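Local structure of lactaldehyde dehydrogenase (Methanocaldococcus jannaschii, 3PQA) at residues B[94-98]-B[141-145]; B[104-109]-B[447-451]; B[111-115]-B[125-129]; B[132-138]-B[159-165]; B[147-151]-B[444-448]. The protein oxidises lactaldehyde to lactate with NAD(+) as the preferred electron acceptor, a step in the biosynthesis of coenzyme F420. All blocks are in the same frame, centred on the assembly; numbering follows the deposited sequence. Where two conformers were deposited one is given.

Contact 1. Residues B[94-98]-B[141-145]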
# COMPACT_ATOMS: atom_id res chain seq x y z
N GLU B 94 12.84 -23.38 -16.14
CA GLU B 94 11.46 -23.51 -15.63
C GLU B 94 11.43 -24.09 -14.20
O GLU B 94 10.71 -23.59 -13.33
CB GLU B 94 10.54 -24.32 -16.56
CG GLU B 94 9.09 -24.35 -16.02
CD GLU B 94 8.11 -25.16 -16.84
OE1 GLU B 94 8.39 -25.53 -18.00
OE2 GLU B 94 7.01 -25.42 -16.30
N VAL B 95 12.21 -25.15 -13.97
CA VAL B 95 12.25 -25.77 -12.64
C VAL B 95 12.71 -24.77 -11.58
O VAL B 95 12.10 -24.68 -10.51
CB VAL B 95 13.12 -27.05 -12.58
CG1 VAL B 95 13.08 -27.62 -11.16
CG2 VAL B 95 12.63 -28.11 -13.56
N GLU B 96 13.78 -24.02 -11.88
CA GLU B 96 14.29 -22.99 -10.98
C GLU B 96 13.22 -21.92 -10.66
O GLU B 96 13.06 -21.52 -9.50
CB GLU B 96 15.57 -22.37 -11.54
CG GLU B 96 16.37 -21.54 -10.54
CD GLU B 96 17.01 -22.37 -9.42
OE1 GLU B 96 17.33 -23.56 -9.64
OE2 GLU B 96 17.20 -21.81 -8.31
N ARG B 97 12.47 -21.49 -11.68
CA ARG B 97 11.38 -20.54 -11.47
C ARG B 97 10.32 -21.09 -10.51
O ARG B 97 9.81 -20.37 -9.64
CB ARG B 97 10.69 -20.17 -12.78
CG ARG B 97 11.61 -19.86 -13.90
CD ARG B 97 11.87 -18.41 -14.02
NE ARG B 97 10.82 -17.76 -14.80
CZ ARG B 97 10.95 -16.54 -15.33
NH1 ARG B 97 9.95 -16.01 -16.01
NH2 ARG B 97 12.09 -15.87 -15.18
N SER B 98 9.95 -22.36 -10.70
CA SER B 98 8.92 -22.99 -9.87
C SER B 98 9.30 -23.02 -8.40
O SER B 98 8.43 -22.84 -7.54
CB SER B 98 8.54 -24.38 -10.41
OG SER B 98 9.50 -25.36 -10.07
N ASN B 141 2.69 -26.11 -21.78
CA ASN B 141 3.95 -25.47 -22.20
C ASN B 141 4.94 -25.12 -21.09
O ASN B 141 6.15 -25.32 -21.24
CB ASN B 141 3.69 -24.26 -23.14
CG ASN B 141 2.87 -23.16 -22.48
OD1 ASN B 141 2.19 -23.37 -21.48
ND2 ASN B 141 2.95 -21.95 -23.05
N PHE B 142 4.43 -24.62 -19.96
CA PHE B 142 5.22 -24.45 -18.75
C PHE B 142 4.41 -25.14 -17.64
O PHE B 142 3.94 -24.49 -16.70
CB PHE B 142 5.50 -22.96 -18.46
CG PHE B 142 6.38 -22.30 -19.50
CD1 PHE B 142 7.72 -22.05 -19.25
CD2 PHE B 142 5.85 -21.98 -20.77
CE1 PHE B 142 8.54 -21.46 -20.24
CE2 PHE B 142 6.66 -21.41 -21.77
CZ PHE B 142 8.01 -21.14 -21.51
N PRO B 143 4.25 -26.47 -17.76
CA PRO B 143 3.34 -27.20 -16.87
C PRO B 143 3.77 -27.19 -15.41
O PRO B 143 2.93 -27.36 -14.52
CB PRO B 143 3.36 -28.62 -17.45
CG PRO B 143 4.71 -28.74 -18.08
CD PRO B 143 5.00 -27.39 -18.65
N LEU B 144 5.06 -27.01 -15.14
CA LEU B 144 5.51 -27.00 -13.76
C LEU B 144 5.34 -25.60 -13.16
O LEU B 144 4.63 -25.43 -12.17
CB LEU B 144 6.94 -27.51 -13.61
CG LEU B 144 7.56 -27.49 -12.20
CD1 LEU B 144 6.74 -28.33 -11.23
CD2 LEU B 144 9.02 -27.95 -12.24
N ASN B 145 5.97 -24.60 -13.77
CA ASN B 145 5.84 -23.24 -13.20
C ASN B 145 4.44 -22.64 -13.30
O ASN B 145 4.01 -21.93 -12.40
CB ASN B 145 6.92 -22.27 -13.72
CG ASN B 145 7.06 -21.02 -12.84
OD1 ASN B 145 7.00 -21.09 -11.60
ND2 ASN B 145 7.26 -19.87 -13.47
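Ser98 and Asn145 bring their CA atoms to 4.5 Å where helix 88-111 passes the loop that leads from strand 122-138 into helix 145-156. Glu94 makes the largest contribution. With CG anti to the backbone N (chi1 -177°) and the chain extended, its carboxylate reaches the backbone amides of Leu144 and Asn145 at the start of helix 145-156. OE2 accepts both: Asn145 N at 2.9 Å, through the anti lone pair and straight at 160°, and Leu144 N at 2.8 Å, which approaches nearly along the C-O axis with a more bent N-H. OE1 is salt-bridged to Lys86, whose ammonium meets the Phe142 ring. Cutting Glu94 back to an alanine is likely to leave both amides without their acceptor and Lys86 without its carboxylate mate. Leu144 CD2 lies 3.4 Å from Ser98 OG and 3.8 Å from Val95 CG2. The Asn145 amide rests against Arg97 CB, its ND2 3.5 Å away, while OD1 and ND2 bond to Thr101 and Asp430. A buried carboxylate fed by two helix-start N-H groups and a lysine is likely to stay ionised, and probably steadies the loop after Asn141, whose side chain is about 5 Å from that of Cys275, by similarity catalytic.

Contact 2. Residues B[104-109]-B[447-451]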
# COMPACT_ATOMS: atom_id res chain seq x y z
N LEU B 104 8.02 -17.68 -2.80
CA LEU B 104 7.38 -16.37 -2.74
C LEU B 104 5.99 -16.47 -2.12
O LEU B 104 5.58 -15.59 -1.35
CB LEU B 104 7.32 -15.72 -4.12
CG LEU B 104 7.09 -14.20 -4.11
CD1 LEU B 104 8.15 -13.49 -3.29
CD2 LEU B 104 7.06 -13.66 -5.54
N ALA B 105 5.26 -17.53 -2.45
CA ALA B 105 3.98 -17.75 -1.81
C ALA B 105 4.13 -17.92 -0.29
O ALA B 105 3.33 -17.37 0.48
CB ALA B 105 3.29 -18.96 -2.40
N ALA B 106 5.14 -18.69 0.12
CA ALA B 106 5.48 -18.85 1.55
C ALA B 106 5.67 -17.50 2.24
O ALA B 106 5.12 -17.26 3.33
CB ALA B 106 6.72 -19.73 1.72
N PHE B 107 6.45 -16.62 1.62
CA PHE B 107 6.66 -15.34 2.28
C PHE B 107 5.42 -14.46 2.27
O PHE B 107 5.16 -13.81 3.29
CB PHE B 107 7.95 -14.66 1.82
CG PHE B 107 9.18 -15.26 2.44
CD1 PHE B 107 9.77 -14.69 3.55
CD2 PHE B 107 9.72 -16.44 1.94
CE1 PHE B 107 10.89 -15.25 4.13
CE2 PHE B 107 10.83 -17.01 2.52
CZ PHE B 107 11.42 -16.42 3.61
N TYR B 108 4.62 -14.50 1.22
CA TYR B 108 3.35 -13.76 1.24
C TYR B 108 2.28 -14.29 2.22
O TYR B 108 1.43 -13.52 2.68
CB TYR B 108 2.81 -13.53 -0.18
CG TYR B 108 3.45 -12.31 -0.82
CD1 TYR B 108 3.19 -11.02 -0.31
CD2 TYR B 108 4.32 -12.43 -1.90
CE1 TYR B 108 3.79 -9.88 -0.89
CE2 TYR B 108 4.92 -11.30 -2.49
CZ TYR B 108 4.64 -10.03 -1.97
OH TYR B 108 5.23 -8.93 -2.54
N VAL B 109 2.34 -15.58 2.58
CA VAL B 109 1.42 -16.05 3.63
C VAL B 109 1.70 -15.27 4.92
O VAL B 109 0.79 -14.93 5.68
CB VAL B 109 1.54 -17.57 3.95
CG1 VAL B 109 0.51 -17.95 5.03
CG2 VAL B 109 1.27 -18.38 2.74
N VAL B 447 2.39 -14.35 -7.81
CA VAL B 447 1.88 -14.89 -6.53
C VAL B 447 1.01 -13.91 -5.75
O VAL B 447 -0.13 -14.23 -5.38
CB VAL B 447 3.04 -15.50 -5.68
CG1 VAL B 447 2.64 -15.76 -4.24
CG2 VAL B 447 3.52 -16.79 -6.37
N LYS B 448 1.50 -12.69 -5.55
CA LYS B 448 0.80 -11.72 -4.73
C LYS B 448 -0.57 -11.37 -5.34
O LYS B 448 -1.57 -11.23 -4.62
CB LYS B 448 1.65 -10.46 -4.57
CG LYS B 448 1.08 -9.44 -3.61
CD LYS B 448 1.87 -8.15 -3.67
CE LYS B 448 1.31 -7.17 -2.64
NZ LYS B 448 1.99 -5.85 -2.64
N TYR B 449 -0.59 -11.28 -6.66
CA TYR B 449 -1.78 -10.90 -7.41
C TYR B 449 -2.78 -12.04 -7.48
O TYR B 449 -3.97 -11.82 -7.31
CB TYR B 449 -1.39 -10.39 -8.80
CG TYR B 449 -0.34 -9.30 -8.63
CD1 TYR B 449 -0.72 -8.01 -8.30
CD2 TYR B 449 1.03 -9.59 -8.72
CE1 TYR B 449 0.24 -7.01 -8.10
CE2 TYR B 449 1.99 -8.59 -8.52
CZ TYR B 449 1.58 -7.32 -8.20
OH TYR B 449 2.53 -6.35 -7.98
N ALA B 450 -2.28 -13.26 -7.69
CA ALA B 450 -3.15 -14.44 -7.71
C ALA B 450 -3.79 -14.66 -6.33
O ALA B 450 -4.97 -15.04 -6.24
CB ALA B 450 -2.37 -15.67 -8.13
N MET B 451 -3.03 -14.40 -5.27
CA MET B 451 -3.57 -14.55 -3.91
C MET B 451 -4.79 -13.65 -3.72
O MET B 451 -5.82 -14.07 -3.16
CB MET B 451 -2.50 -14.27 -2.84
CG MET B 451 -1.45 -15.36 -2.69
SD MET B 451 -0.07 -14.92 -1.56
CE MET B 451 -0.91 -14.77 0.06
O HOH W 1 4.67 -6.33 -2.12
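Helix 88-111 packs on the short helix 447-453 in a largely apolar, buried helix-helix contact at the subunit interface, with no direct hydrogen bond between the two segments. The axes of segments 104-109 and 447-451 approach to 10.0 Å and cross at -56°. Val447 sets the closest packing: its CG1, anti to the backbone N (chi1 166°), comes to 3.4 Å from Ala105 CA, with Ala105 CB beside it. The small alanine allows this approach, and it also touches Ala152 of helix 145-156, so three helices of the aldehyde dehydrogenase fold meet here. Tyr108 fills the next position. The fully extended Lys448 chain runs across one face of its ring in a CH-pi contact, CB standing 4.0 Å from the ring centroid, and CD continues to 3.6 Å from Tyr108 OH. Met451 SD touches Tyr108 CB at 3.5 Å, and the bend at chi3 (65°) carries its methyl toward the Tyr108 carbonyl. A water in the plane of the tyrosine ring links the polar ends, donating to Tyr108 OH at 2.7 Å and accepting from Lys448 NZ at 2.8 Å. Tyr108 OH is also hydrogen-bonded to Glu111 of the second subunit, and Phe107 of that subunit meets the Tyr108 ring edge-to-face.

Contact 3. Residues B[111-115]-B[125-129]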
# COMPACT_ATOMS: atom_id res chain seq x y z
N GLU B 111 3.48 -12.23 5.00
CA GLU B 111 3.62 -10.78 4.81
C GLU B 111 2.45 -10.04 4.18
O GLU B 111 2.44 -8.81 4.24
CB GLU B 111 4.88 -10.47 3.99
CG GLU B 111 6.18 -10.84 4.71
CD GLU B 111 6.32 -10.14 6.05
OE1 GLU B 111 6.25 -8.89 6.07
OE2 GLU B 111 6.48 -10.82 7.07
N HIS B 112 1.50 -10.74 3.56
CA HIS B 112 0.38 -10.06 2.90
C HIS B 112 -0.31 -9.14 3.90
O HIS B 112 -0.57 -9.53 5.03
CB HIS B 112 -0.63 -11.05 2.30
CG HIS B 112 -2.04 -10.55 2.32
ND1 HIS B 112 -2.92 -10.87 3.34
CD2 HIS B 112 -2.71 -9.72 1.49
CE1 HIS B 112 -4.08 -10.27 3.12
NE2 HIS B 112 -3.98 -9.57 2.00
N ARG B 113 -0.62 -7.92 3.47
CA ARG B 113 -1.20 -6.93 4.35
C ARG B 113 -2.70 -6.70 4.13
O ARG B 113 -3.17 -6.65 3.00
CB ARG B 113 -0.44 -5.59 4.20
CG ARG B 113 1.03 -5.65 4.59
CD ARG B 113 1.20 -5.92 6.07
NE ARG B 113 2.45 -5.38 6.60
CZ ARG B 113 3.60 -6.04 6.69
NH1 ARG B 113 3.69 -7.31 6.28
NH2 ARG B 113 4.66 -5.44 7.21
N ASP B 114 -3.43 -6.56 5.23
CA ASP B 114 -4.80 -6.08 5.20
C ASP B 114 -4.78 -4.61 5.64
O ASP B 114 -3.72 -4.09 6.00
CB ASP B 114 -5.69 -6.91 6.12
CG ASP B 114 -5.85 -8.34 5.64
OD1 ASP B 114 -6.08 -8.53 4.43
OD2 ASP B 114 -5.75 -9.26 6.47
N GLU B 115 -5.93 -3.95 5.60
CA GLU B 115 -5.97 -2.51 5.90
C GLU B 115 -6.97 -2.14 6.98
O GLU B 115 -7.91 -2.90 7.28
CB GLU B 115 -6.30 -1.71 4.64
CG GLU B 115 -7.68 -2.05 4.05
CD GLU B 115 -8.03 -1.25 2.80
OE1 GLU B 115 -7.39 -0.20 2.53
OE2 GLU B 115 -8.95 -1.70 2.07
N PHE B 125 -11.71 -2.80 9.58
CA PHE B 125 -10.55 -3.44 8.99
C PHE B 125 -10.94 -4.57 8.05
O PHE B 125 -12.07 -5.05 8.10
CB PHE B 125 -9.53 -3.89 10.07
CG PHE B 125 -10.03 -5.00 10.95
CD1 PHE B 125 -10.87 -4.74 12.04
CD2 PHE B 125 -9.64 -6.32 10.70
CE1 PHE B 125 -11.34 -5.78 12.85
CE2 PHE B 125 -10.10 -7.35 11.51
CZ PHE B 125 -10.94 -7.08 12.59
N THR B 126 -10.01 -4.98 7.21
CA THR B 126 -10.28 -6.04 6.24
C THR B 126 -9.58 -7.34 6.62
O THR B 126 -8.62 -7.35 7.39
CB THR B 126 -9.84 -5.64 4.81
OG1 THR B 126 -8.42 -5.37 4.79
CG2 THR B 126 -10.60 -4.40 4.36
N ARG B 127 -10.08 -8.44 6.07
CA ARG B 127 -9.53 -9.77 6.28
C ARG B 127 -9.75 -10.50 4.96
O ARG B 127 -10.83 -10.40 4.39
CB ARG B 127 -10.26 -10.45 7.43
CG ARG B 127 -10.01 -11.93 7.62
CD ARG B 127 -10.79 -12.43 8.84
NE ARG B 127 -10.76 -13.89 8.97
CZ ARG B 127 -9.78 -14.56 9.57
NH1 ARG B 127 -8.74 -13.92 10.10
NH2 ARG B 127 -9.84 -15.89 9.64
N ARG B 128 -8.72 -11.17 4.45
CA ARG B 128 -8.86 -11.98 3.24
C ARG B 128 -9.20 -13.41 3.69
O ARG B 128 -8.62 -13.90 4.65
CB ARG B 128 -7.56 -11.96 2.40
CG ARG B 128 -7.09 -10.60 1.82
CD ARG B 128 -8.13 -9.90 0.98
NE ARG B 128 -7.66 -8.74 0.20
CZ ARG B 128 -7.65 -7.45 0.58
NH1 ARG B 128 -8.00 -7.05 1.81
NH2 ARG B 128 -7.26 -6.53 -0.29
N GLU B 129 -10.16 -14.04 3.02
CA GLU B 129 -10.53 -15.43 3.29
C GLU B 129 -10.59 -16.22 1.98
O GLU B 129 -10.79 -15.63 0.93
CB GLU B 129 -11.88 -15.51 4.01
CG GLU B 129 -11.86 -14.82 5.38
CD GLU B 129 -13.11 -15.03 6.21
OE1 GLU B 129 -14.14 -15.48 5.65
OE2 GLU B 129 -13.07 -14.71 7.42
O HOH W 2 -7.13 -9.25 8.89
O HOH W 3 -6.02 -11.65 6.28
O HOH W 4 -8.99 -4.06 1.00
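Glu115 and Thr126 supply the direct hydrogen bonds between the two segments. Thr126 N donates to Glu115 O at 3.0 Å, whereas Glu115 N finds the threonine hydroxyl instead of a carbonyl: OG1, set between the backbone N and carbonyl carbon (chi1 60°), accepts it at 3.0 Å in an almost straight bond of 177°. The Thr126 carbonyl takes a water that also donates to Asp114 OD2, and Glu115 OE2 is hydrogen-bonded to Tyr449 of the third subunit. These bonds join the arms of the beta hairpin 114-117/122-138, the projecting oligomerisation element of the aldehyde dehydrogenase fold; Asp114 and Glu115 continue its sheet into the fourth subunit by an antiparallel ladder. Charge pairing is looser. In the Asp114 conformer given, OD1 stands 3.6 Å from Arg128 NH1, well out of the guanidinium plane, so attraction acts without a directed N-H. Arg128 NE is salt-bridged to Glu452, and Glu115 OE1 to Arg113 of the fourth subunit. Packing completes the contact: His112 NE2, again in the conformer given, meets Arg128 CG at 3.3 Å and lies over the rim of one guanidinium face, the planes turned 68° apart. Glu115 CG lies 3.8 Å from Thr126 CG2.

Contact 4. Residues B[132-138]-B[159-165]. With SO4 (sulfate ion), chain G.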
# COMPACT_ATOMS: atom_id res chain seq x y z
N GLY B 132 -12.74 -20.75 -1.67
CA GLY B 132 -13.30 -22.07 -1.38
C GLY B 132 -12.52 -23.13 -2.15
O GLY B 132 -11.37 -23.45 -1.80
N ILE B 133 -13.15 -23.68 -3.18
CA ILE B 133 -12.49 -24.61 -4.08
C ILE B 133 -11.99 -23.85 -5.31
O ILE B 133 -12.78 -23.24 -6.03
CB ILE B 133 -13.42 -25.76 -4.53
CG1 ILE B 133 -13.95 -26.53 -3.31
CG2 ILE B 133 -12.69 -26.71 -5.48
CD1 ILE B 133 -14.92 -27.68 -3.65
N VAL B 134 -10.67 -23.88 -5.50
CA VAL B 134 -10.02 -23.33 -6.68
C VAL B 134 -9.88 -24.45 -7.70
O VAL B 134 -9.24 -25.47 -7.42
CB VAL B 134 -8.64 -22.71 -6.35
CG1 VAL B 134 -7.84 -22.48 -7.62
CG2 VAL B 134 -8.82 -21.40 -5.57
N GLY B 135 -10.49 -24.24 -8.87
CA GLY B 135 -10.31 -25.14 -10.01
C GLY B 135 -9.20 -24.60 -10.89
O GLY B 135 -9.39 -23.60 -11.57
N ALA B 136 -8.04 -25.25 -10.85
CA ALA B 136 -6.87 -24.84 -11.62
C ALA B 136 -6.77 -25.70 -12.88
O ALA B 136 -6.82 -26.92 -12.81
CB ALA B 136 -5.61 -24.99 -10.77
N ILE B 137 -6.65 -25.05 -14.03
CA ILE B 137 -6.52 -25.78 -15.29
C ILE B 137 -5.27 -25.24 -15.96
O ILE B 137 -5.20 -24.06 -16.28
CB ILE B 137 -7.80 -25.65 -16.16
CG1 ILE B 137 -9.03 -26.21 -15.39
CG2 ILE B 137 -7.62 -26.36 -17.50
CD1 ILE B 137 -10.37 -25.99 -16.10
N THR B 138 -4.28 -26.11 -16.13
CA THR B 138 -2.93 -25.68 -16.48
C THR B 138 -2.51 -26.19 -17.85
O THR B 138 -3.03 -27.21 -18.31
CB THR B 138 -1.91 -26.13 -15.42
OG1 THR B 138 -2.04 -27.54 -15.19
CG2 THR B 138 -2.16 -25.37 -14.10
N ASN B 159 -7.30 -22.28 0.27
CA ASN B 159 -8.22 -22.93 -0.64
C ASN B 159 -7.93 -24.41 -0.81
O ASN B 159 -6.79 -24.82 -0.79
CB ASN B 159 -8.13 -22.29 -2.02
CG ASN B 159 -8.57 -20.86 -2.02
OD1 ASN B 159 -9.76 -20.57 -1.92
ND2 ASN B 159 -7.62 -19.95 -2.13
N VAL B 160 -9.00 -25.19 -1.00
CA VAL B 160 -8.89 -26.53 -1.53
C VAL B 160 -8.69 -26.41 -3.05
O VAL B 160 -9.23 -25.49 -3.68
CB VAL B 160 -10.17 -27.32 -1.20
CG1 VAL B 160 -10.22 -28.65 -1.95
CG2 VAL B 160 -10.24 -27.56 0.31
N ILE B 161 -7.94 -27.34 -3.63
CA ILE B 161 -7.63 -27.30 -5.06
C ILE B 161 -8.07 -28.58 -5.82
O ILE B 161 -7.79 -29.69 -5.37
CB ILE B 161 -6.14 -27.12 -5.28
CG1 ILE B 161 -5.63 -25.87 -4.54
CG2 ILE B 161 -5.81 -27.05 -6.78
CD1 ILE B 161 -4.12 -25.89 -4.29
N VAL B 162 -8.75 -28.39 -6.95
CA VAL B 162 -8.89 -29.45 -7.95
C VAL B 162 -8.19 -28.98 -9.22
O VAL B 162 -8.43 -27.87 -9.71
CB VAL B 162 -10.36 -29.86 -8.21
CG1 VAL B 162 -10.95 -30.53 -6.95
CG2 VAL B 162 -11.22 -28.67 -8.64
N HIS B 163 -7.27 -29.81 -9.70
CA HIS B 163 -6.30 -29.35 -10.68
C HIS B 163 -6.27 -30.30 -11.86
O HIS B 163 -5.91 -31.47 -11.69
CB HIS B 163 -4.93 -29.28 -10.00
CG HIS B 163 -3.79 -29.02 -10.94
ND1 HIS B 163 -2.49 -29.32 -10.61
CD2 HIS B 163 -3.75 -28.49 -12.18
CE1 HIS B 163 -1.69 -28.98 -11.61
NE2 HIS B 163 -2.43 -28.47 -12.58
N HIS B 164 -6.67 -29.81 -13.04
CA HIS B 164 -6.50 -30.55 -14.27
C HIS B 164 -5.30 -30.06 -15.09
O HIS B 164 -5.30 -28.94 -15.57
CB HIS B 164 -7.75 -30.50 -15.15
CG HIS B 164 -7.56 -31.15 -16.48
ND1 HIS B 164 -7.59 -32.52 -16.64
CD2 HIS B 164 -7.26 -30.63 -17.70
CE1 HIS B 164 -7.35 -32.82 -17.91
NE2 HIS B 164 -7.15 -31.69 -18.57
N PRO B 165 -4.27 -30.91 -15.26
CA PRO B 165 -3.12 -30.56 -16.07
C PRO B 165 -3.37 -30.94 -17.53
O PRO B 165 -4.13 -31.88 -17.81
CB PRO B 165 -2.02 -31.45 -15.48
CG PRO B 165 -2.75 -32.69 -15.07
CD PRO B 165 -4.17 -32.28 -14.71
S SO4 G . -6.36 -31.89 -22.47
O1 SO4 G . -5.11 -31.71 -23.20
O2 SO4 G . -7.01 -33.14 -22.87
O3 SO4 G . -6.06 -31.94 -21.05
O4 SO4 G . -7.26 -30.78 -22.76
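The Asn159 side-chain carbonyl stands in for a backbone acceptor: OD1 accepts Gly132 N at 3.0 Å, nearly along its own C=O axis, just before regular parallel pairing begins. CG lies beside the backbone N (chi1 -64°), which also puts it 3.6 Å from Val134 CG2, while ND2 donates to Met454 O. A leucine here would probably leave Gly132 N and the Met454 carbonyl without their partners at the start of the ladder. From there the strands run parallel, 22° apart, and N-H groups alternate between them, from Val134 N to Val160 O at 2.8 Å through to Thr138 N and His164 O. On one face Ile133 CG2 packs on Val162 CG2 at 4.0 Å. On the other, His163 reaches past Ala136 so that NE2 meets Thr138 OG1 at 2.8 Å in the plane of its ring; either may be the donor, and ND1 is held by Tyr194 OH. Near the carboxyl end of the strand, His164 NE2 donates to sulfate O3 at 2.7 Å, an ion probably from the crystallisation liquor and also bound by the backbone N of Ser167 and Gly201. The strands form a beta-alpha-beta crossover through helix 145-156, typical of the Rossmann-like NAD-binding domain of aldehyde dehydrogenases.

Contact 5. Residues B[147-151]-B[444-448]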
# COMPACT_ATOMS: atom_id res chain seq x y z
N SER B 147 1.65 -24.34 -13.22
CA SER B 147 0.96 -25.01 -12.10
C SER B 147 1.32 -24.35 -10.77
O SER B 147 0.43 -24.10 -9.94
CB SER B 147 1.25 -26.51 -12.07
OG SER B 147 0.66 -27.16 -13.20
N ALA B 148 2.61 -24.05 -10.57
CA ALA B 148 3.07 -23.42 -9.34
C ALA B 148 2.39 -22.06 -9.15
O ALA B 148 2.03 -21.68 -8.03
CB ALA B 148 4.61 -23.28 -9.33
N HIS B 149 2.19 -21.34 -10.24
CA HIS B 149 1.55 -20.01 -10.19
C HIS B 149 0.08 -20.06 -9.81
O HIS B 149 -0.50 -19.01 -9.52
CB HIS B 149 1.76 -19.25 -11.49
CG HIS B 149 3.01 -18.44 -11.51
ND1 HIS B 149 3.18 -17.32 -10.72
CD2 HIS B 149 4.16 -18.58 -12.21
CE1 HIS B 149 4.37 -16.81 -10.94
NE2 HIS B 149 4.99 -17.55 -11.84
N LYS B 150 -0.53 -21.25 -9.84
CA LYS B 150 -1.91 -21.40 -9.35
C LYS B 150 -1.97 -22.11 -8.00
O LYS B 150 -2.71 -21.68 -7.10
CB LYS B 150 -2.76 -22.16 -10.37
CG LYS B 150 -2.85 -21.49 -11.74
CD LYS B 150 -3.87 -22.18 -12.64
CE LYS B 150 -3.72 -21.71 -14.11
NZ LYS B 150 -4.00 -20.25 -14.26
N ILE B 151 -1.24 -23.22 -7.87
CA ILE B 151 -1.18 -23.99 -6.63
C ILE B 151 -0.62 -23.21 -5.44
O ILE B 151 -1.22 -23.21 -4.36
CB ILE B 151 -0.40 -25.32 -6.81
CG1 ILE B 151 -1.09 -26.19 -7.87
CG2 ILE B 151 -0.28 -26.09 -5.47
CD1 ILE B 151 -0.24 -27.38 -8.33
N ARG B 444 -4.90 -11.03 -12.96
CA ARG B 444 -3.44 -11.01 -13.05
C ARG B 444 -2.83 -12.12 -12.21
O ARG B 444 -3.33 -12.41 -11.12
CB ARG B 444 -2.88 -9.64 -12.61
CG ARG B 444 -3.30 -8.46 -13.52
CD ARG B 444 -2.66 -8.55 -14.91
NE ARG B 444 -3.09 -7.49 -15.82
CZ ARG B 444 -4.25 -7.49 -16.49
NH1 ARG B 444 -5.11 -8.49 -16.34
NH2 ARG B 444 -4.54 -6.49 -17.31
N GLU B 445 -1.78 -12.76 -12.74
CA GLU B 445 -0.98 -13.72 -12.00
C GLU B 445 0.36 -13.11 -11.56
O GLU B 445 0.61 -11.91 -11.72
CB GLU B 445 -0.83 -15.04 -12.78
CG GLU B 445 -2.13 -15.87 -12.84
CD GLU B 445 -1.91 -17.34 -13.22
OE1 GLU B 445 -0.79 -17.75 -13.61
OE2 GLU B 445 -2.89 -18.11 -13.17
N GLY B 446 1.22 -13.94 -10.98
CA GLY B 446 2.24 -13.41 -10.05
C GLY B 446 1.63 -13.69 -8.69
O GLY B 446 0.48 -13.32 -8.44
N VAL B 447 2.39 -14.35 -7.81
CA VAL B 447 1.88 -14.89 -6.53
C VAL B 447 1.01 -13.91 -5.75
O VAL B 447 -0.13 -14.23 -5.38
CB VAL B 447 3.04 -15.50 -5.68
CG1 VAL B 447 2.64 -15.76 -4.24
CG2 VAL B 447 3.52 -16.79 -6.37
N LYS B 448 1.50 -12.69 -5.55
CA LYS B 448 0.80 -11.72 -4.73
C LYS B 448 -0.57 -11.37 -5.34
O LYS B 448 -1.57 -11.23 -4.62
CB LYS B 448 1.65 -10.46 -4.57
CG LYS B 448 1.08 -9.44 -3.61
CD LYS B 448 1.87 -8.15 -3.67
CE LYS B 448 1.31 -7.17 -2.64
NZ LYS B 448 1.99 -5.85 -2.64
O HOH W 5 0.73 -16.48 -9.62
O HOH W 6 -0.73 -20.24 -14.49
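Lys150 and Glu445 form a buried salt bridge, NZ to OE2 at 2.6 Å. The ammonium comes to the syn side of the carboxylate, 17° out of its plane, because the lysine chain, extended as far as CE, turns at chi4 (-63°) to direct NZ at the glutamate. Glu445 OE1 touches His149 CB at 3.6 Å and accepts from a water at 2.6 Å; that water is bonded weakly to Lys150 NZ. Another water bridges helix 145-156 and the residues before helix 447-453. It lies in the plane of the His149 ring, 2.8 Å from ND1, donates to His149 O at 2.8 Å and receives a weak bond from Gly446 N. Gly446 is the N-cap residue, and its backbone angles (phi 100°) would jam a CB against the preceding carbonyl. In the next shell, Ser218 and Thr220 hydroxyls bind Lys150 NZ, giving the ammonium three protein partners, and Asp430 makes a weak bond to His149 NE2. Glu445 N in turn bonds weakly to Glu241, the active-site glutamate by similarity, whose side chain is about 4 Å from that of Glu445. The arrangement is consistent with a place beside the active site of aldehyde dehydrogenases, where the cofactor-binding domain meets the C-terminal part of the chain.

Contacts 1, 2, 4 and 5 are buried; contact 3, about 28 Å from the chain centre, is only partly so. Strand 122-138 serves contacts 3 and 4, helix 88-111 contacts 1 and 2, and helix 447-453 contacts 2 and 5, which share Val447 and Lys448. Chemistry follows position: contacts 1 and 5, nearest the chain centre and the residues by similarity catalytic, each bury a glutamate paired with lysine, whereas contact 4 relies on a backbone ladder and contact 2 on apolar helix packing. Contact 3 adds water bridges and loose charge to a hydrogen-bonded hairpin pairing at the oligomer interface. Contacts 2 and 3 touch the second subunit; Ser147 packs contact 5 against Thr138 and His163 of contact 4.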